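Local coordinates for protein beta-2-microglobulin (Danio rerio, PDB 4M9O) that forms part of the class I major histocompatibility complex, which presents peptide antigens to the immune system, at residues V29-P34 against K60-H65. Numbering follows the deposited sequence.
Sequences VSSFHP and KGWQFH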
ATOM      1  N   VAL A  29      -3.082   4.460  -2.673  1.00 15.90           N
ATOM      2  CA  VAL A  29      -3.393   4.300  -4.057  1.00 15.68           C
ATOM      3  C   VAL A  29      -4.381   5.345  -4.554  1.00 16.20           C
ATOM      4  O   VAL A  29      -5.370   5.600  -3.964  1.00 13.21           O
ATOM      5  CB  VAL A  29      -3.895   2.925  -4.375  1.00 17.77           C
ATOM      6  CG1 VAL A  29      -4.093   2.805  -5.810  1.00 20.82           C
ATOM      7  CG2 VAL A  29      -2.975   1.889  -3.907  1.00 17.75           C
ATOM      8  N   SER A  30      -4.041   5.956  -5.660  1.00 15.87           N
ATOM      9  CA  SER A  30      -4.742   7.100  -6.110  1.00 17.25           C
ATOM     10  C   SER A  30      -4.814   7.283  -7.609  1.00 16.17           C
ATOM     11  O   SER A  30      -4.030   6.787  -8.298  1.00 16.17           O
ATOM     12  CB  SER A  30      -4.086   8.322  -5.476  1.00 17.70           C
ATOM     13  OG  SER A  30      -4.763   9.463  -5.823  1.00 27.05           O
ATOM     14  N   SER A  31      -5.767   8.073  -8.043  1.00 17.15           N
ATOM     15  CA  SER A  31      -5.959   8.519  -9.417  1.00 18.41           C
ATOM     16  C   SER A  31      -6.174   7.472 -10.499  1.00 18.09           C
ATOM     17  O   SER A  31      -5.720   7.628 -11.568  1.00 19.47           O
ATOM     18  CB  SER A  31      -4.815   9.422  -9.830  1.00 18.44           C
ATOM     19  OG  SER A  31      -4.538  10.356  -8.866  1.00 24.89           O
ATOM     20  N   PHE A  32      -6.875   6.418 -10.179  1.00 15.72           N
ATOM     21  CA  PHE A  32      -7.096   5.328 -11.076  1.00 14.70           C
ATOM     22  C   PHE A  32      -8.509   5.403 -11.557  1.00 13.88           C
ATOM     23  O   PHE A  32      -9.323   5.881 -10.869  1.00 15.26           O
ATOM     24  CB  PHE A  32      -6.854   3.991 -10.386  1.00 11.95           C
ATOM     25  CG  PHE A  32      -7.451   3.915  -9.029  1.00 13.90           C
ATOM     26  CD1 PHE A  32      -8.688   3.425  -8.845  1.00 12.86           C
ATOM     27  CD2 PHE A  32      -6.779   4.389  -7.930  1.00 12.17           C
ATOM     28  CE1 PHE A  32      -9.228   3.378  -7.614  1.00 10.21           C
ATOM     29  CE2 PHE A  32      -7.337   4.352  -6.736  1.00  7.74           C
ATOM     30  CZ  PHE A  32      -8.574   3.845  -6.588  1.00 12.80           C
ATOM     31  N   HIS A  33      -8.727   4.952 -12.782  1.00 12.46           N
ATOM     32  CA  HIS A  33     -10.016   4.767 -13.452  1.00 14.10           C
ATOM     33  C   HIS A  33      -9.939   3.442 -14.241  1.00 14.50           C
ATOM     34  O   HIS A  33      -9.045   3.268 -14.990  1.00 15.24           O
ATOM     35  CB  HIS A  33     -10.255   5.827 -14.507  1.00 12.73           C
ATOM     36  CG  HIS A  33     -10.271   7.224 -14.028  1.00 16.24           C
ATOM     37  ND1 HIS A  33     -11.067   7.656 -13.011  1.00 22.20           N
ATOM     38  CD2 HIS A  33      -9.664   8.317 -14.508  1.00 21.00           C
ATOM     39  CE1 HIS A  33     -10.934   8.946 -12.862  1.00 18.64           C
ATOM     40  NE2 HIS A  33     -10.070   9.371 -13.747  1.00 24.01           N
ATOM     41  N   PRO A  34     -10.895   2.538 -14.123  1.00 15.33           N
ATOM     42  CA  PRO A  34     -12.059   2.640 -13.267  1.00 15.08           C
ATOM     43  C   PRO A  34     -11.810   2.413 -11.773  1.00 17.54           C
ATOM     44  O   PRO A  34     -10.795   1.867 -11.494  1.00 17.67           O
ATOM     45  CB  PRO A  34     -12.948   1.530 -13.830  1.00 14.47           C
ATOM     46  CG  PRO A  34     -12.053   0.587 -14.353  1.00 13.18           C
ATOM     47  CD  PRO A  34     -10.907   1.280 -14.875  1.00 13.29           C
ATOM     48  N   LYS A  60     -13.598  15.703  -6.168  1.00 25.15           N
ATOM     49  CA  LYS A  60     -13.604  16.694  -7.233  1.00 25.36           C
ATOM     50  C   LYS A  60     -14.141  16.196  -8.570  1.00 24.01           C
ATOM     51  O   LYS A  60     -13.693  16.610  -9.571  1.00 25.10           O
ATOM     52  CB  LYS A  60     -12.212  17.253  -7.454  1.00 25.73           C
ATOM     53  CG  LYS A  60     -11.513  17.732  -6.227  1.00 33.06           C
ATOM     54  CD  LYS A  60     -10.014  17.893  -6.438  1.00 38.70           C
ATOM     55  CE  LYS A  60      -9.219  16.756  -5.845  1.00 40.31           C
ATOM     56  NZ  LYS A  60      -7.836  16.737  -6.284  1.00 39.13           N
ATOM     57  N   GLY A  61     -15.075  15.272  -8.527  1.00 30.00           N
ATOM     58  CA  GLY A  61     -15.578  14.563  -9.669  1.00 30.00           C
ATOM     59  C   GLY A  61     -14.628  13.765 -10.547  1.00 30.00           C
ATOM     60  O   GLY A  61     -14.987  13.473 -11.613  1.00 30.00           O
ATOM     61  N   TRP A  62     -13.448  13.410 -10.083  1.00 30.00           N
ATOM     62  CA  TRP A  62     -12.527  12.630 -10.869  1.00 30.00           C
ATOM     63  C   TRP A  62     -11.597  11.705 -10.073  1.00 30.00           C
ATOM     64  O   TRP A  62     -11.154  10.715 -10.557  1.00 30.00           O
ATOM     65  CB  TRP A  62     -11.712  13.528 -11.774  1.00 20.00           C
ATOM     66  CG  TRP A  62     -10.616  14.175 -11.120  1.00 20.00           C
ATOM     67  CD1 TRP A  62     -10.662  15.308 -10.453  1.00 20.00           C
ATOM     68  CD2 TRP A  62      -9.294  13.727 -11.052  1.00 20.00           C
ATOM     69  NE1 TRP A  62      -9.465  15.619  -9.962  1.00 20.00           N
ATOM     70  CE2 TRP A  62      -8.591  14.650 -10.324  1.00 20.00           C
ATOM     71  CE3 TRP A  62      -8.630  12.613 -11.528  1.00 20.00           C
ATOM     72  CZ2 TRP A  62      -7.273  14.506 -10.047  1.00 20.00           C
ATOM     73  CZ3 TRP A  62      -7.332  12.485 -11.267  1.00 20.00           C
ATOM     74  CH2 TRP A  62      -6.659  13.412 -10.524  1.00 20.00           C
ATOM     75  N   GLN A  63     -11.263  12.080  -8.866  1.00 30.00           N
ATOM     76  CA  GLN A  63     -10.241  11.374  -8.144  1.00 30.00           C
ATOM     77  C   GLN A  63     -10.670  10.344  -7.109  1.00 30.00           C
ATOM     78  O   GLN A  63     -11.293  10.637  -6.154  1.00 30.00           O
ATOM     79  CB  GLN A  63      -9.231  12.329  -7.555  1.00 20.00           C
ATOM     80  CG  GLN A  63      -7.988  11.624  -7.129  1.00 20.00           C
ATOM     81  CD  GLN A  63      -7.021  12.516  -6.463  1.00 20.00           C
ATOM     82  OE1 GLN A  63      -7.361  13.217  -5.550  1.00 20.00           O
ATOM     83  NE2 GLN A  63      -5.811  12.490  -6.908  1.00 20.00           N
ATOM     84  N   PHE A  64     -10.272   9.136  -7.343  1.00 16.60           N
ATOM     85  CA  PHE A  64     -10.509   8.053  -6.446  1.00 16.41           C
ATOM     86  C   PHE A  64      -9.240   7.808  -5.623  1.00 17.41           C
ATOM     87  O   PHE A  64      -8.180   7.881  -6.136  1.00 15.77           O
ATOM     88  CB  PHE A  64     -10.895   6.804  -7.241  1.00 16.39           C
ATOM     89  CG  PHE A  64     -12.263   6.867  -7.897  1.00 16.65           C
ATOM     90  CD1 PHE A  64     -13.389   6.694  -7.177  1.00 18.31           C
ATOM     91  CD2 PHE A  64     -12.395   7.030  -9.237  1.00 17.66           C
ATOM     92  CE1 PHE A  64     -14.584   6.739  -7.769  1.00 21.20           C
ATOM     93  CE2 PHE A  64     -13.602   7.064  -9.802  1.00 17.46           C
ATOM     94  CZ  PHE A  64     -14.679   6.927  -9.082  1.00 17.19           C
ATOM     95  N   HIS A  65      -9.382   7.517  -4.350  1.00 16.36           N
ATOM     96  CA  HIS A  65      -8.271   7.095  -3.545  1.00 18.83           C
ATOM     97  C   HIS A  65      -8.588   6.119  -2.419  1.00 18.37           C
ATOM     98  O   HIS A  65      -9.640   6.117  -1.884  1.00 17.78           O
ATOM     99  CB  HIS A  65      -7.385   8.246  -3.065  1.00 19.10           C
ATOM    100  CG  HIS A  65      -8.053   9.174  -2.125  1.00 22.40           C
ATOM    101  ND1 HIS A  65      -8.058   8.977  -0.767  1.00 30.19           N
ATOM    102  CD2 HIS A  65      -8.745  10.300  -2.343  1.00 25.19           C
ATOM    103  CE1 HIS A  65      -8.713   9.956  -0.187  1.00 29.64           C
ATOM    104  NE2 HIS A  65      -9.135  10.777  -1.122  1.00 31.82           N
TER
HETATM  105  O   HOH W   1      -9.103   8.571  -9.977  1.00 18.78           O
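Gln-63 reaches over to Ser-31 with its amide: NE2 donates to OG at 3.2 Å, with OG close to the amide plane. The Gln-63 chain is fully stretched, CG anti to the backbone N (chi1 -165°), and its CB sits over the centre of one face of the Trp-62 indole. With an alanine here, the Ser-31 hydroxyl would probably lose its NE2 donor. The backbone adds Ser-31 N to Phe-64 O, 3.1 Å. The two phenylalanines cross at about a right angle: Phe-64 CB lies over one face of the Phe-32 ring, 4.1 Å from its centroid, a CH-pi contact. A chi1 of 44°, with CG between backbone N and carbonyl carbon, places the Phe-32 ring under that CB. The His-33 ring meets Trp-62 O at its edge, near the ring plane. A water ties the diverging chains together, donating to Phe-32 O and Trp-62 O and accepting from Phe-64 N at 2.9 Å. Where strands 23-30 and 63-72 still pair, Ser-30 and His-65 form an antiparallel non-hydrogen-bonded pair, and His-65 CA makes a CA-H...O contact with Val-29 O. Trp-62 and Gln-63 form a classic beta bulge opposite Glu-59. Strands 23-30 and 63-72 are neighbours in one of the two sheets of this protein's immunoglobulin C1-set beta sandwich, and the contact lies at the end where they run into loops.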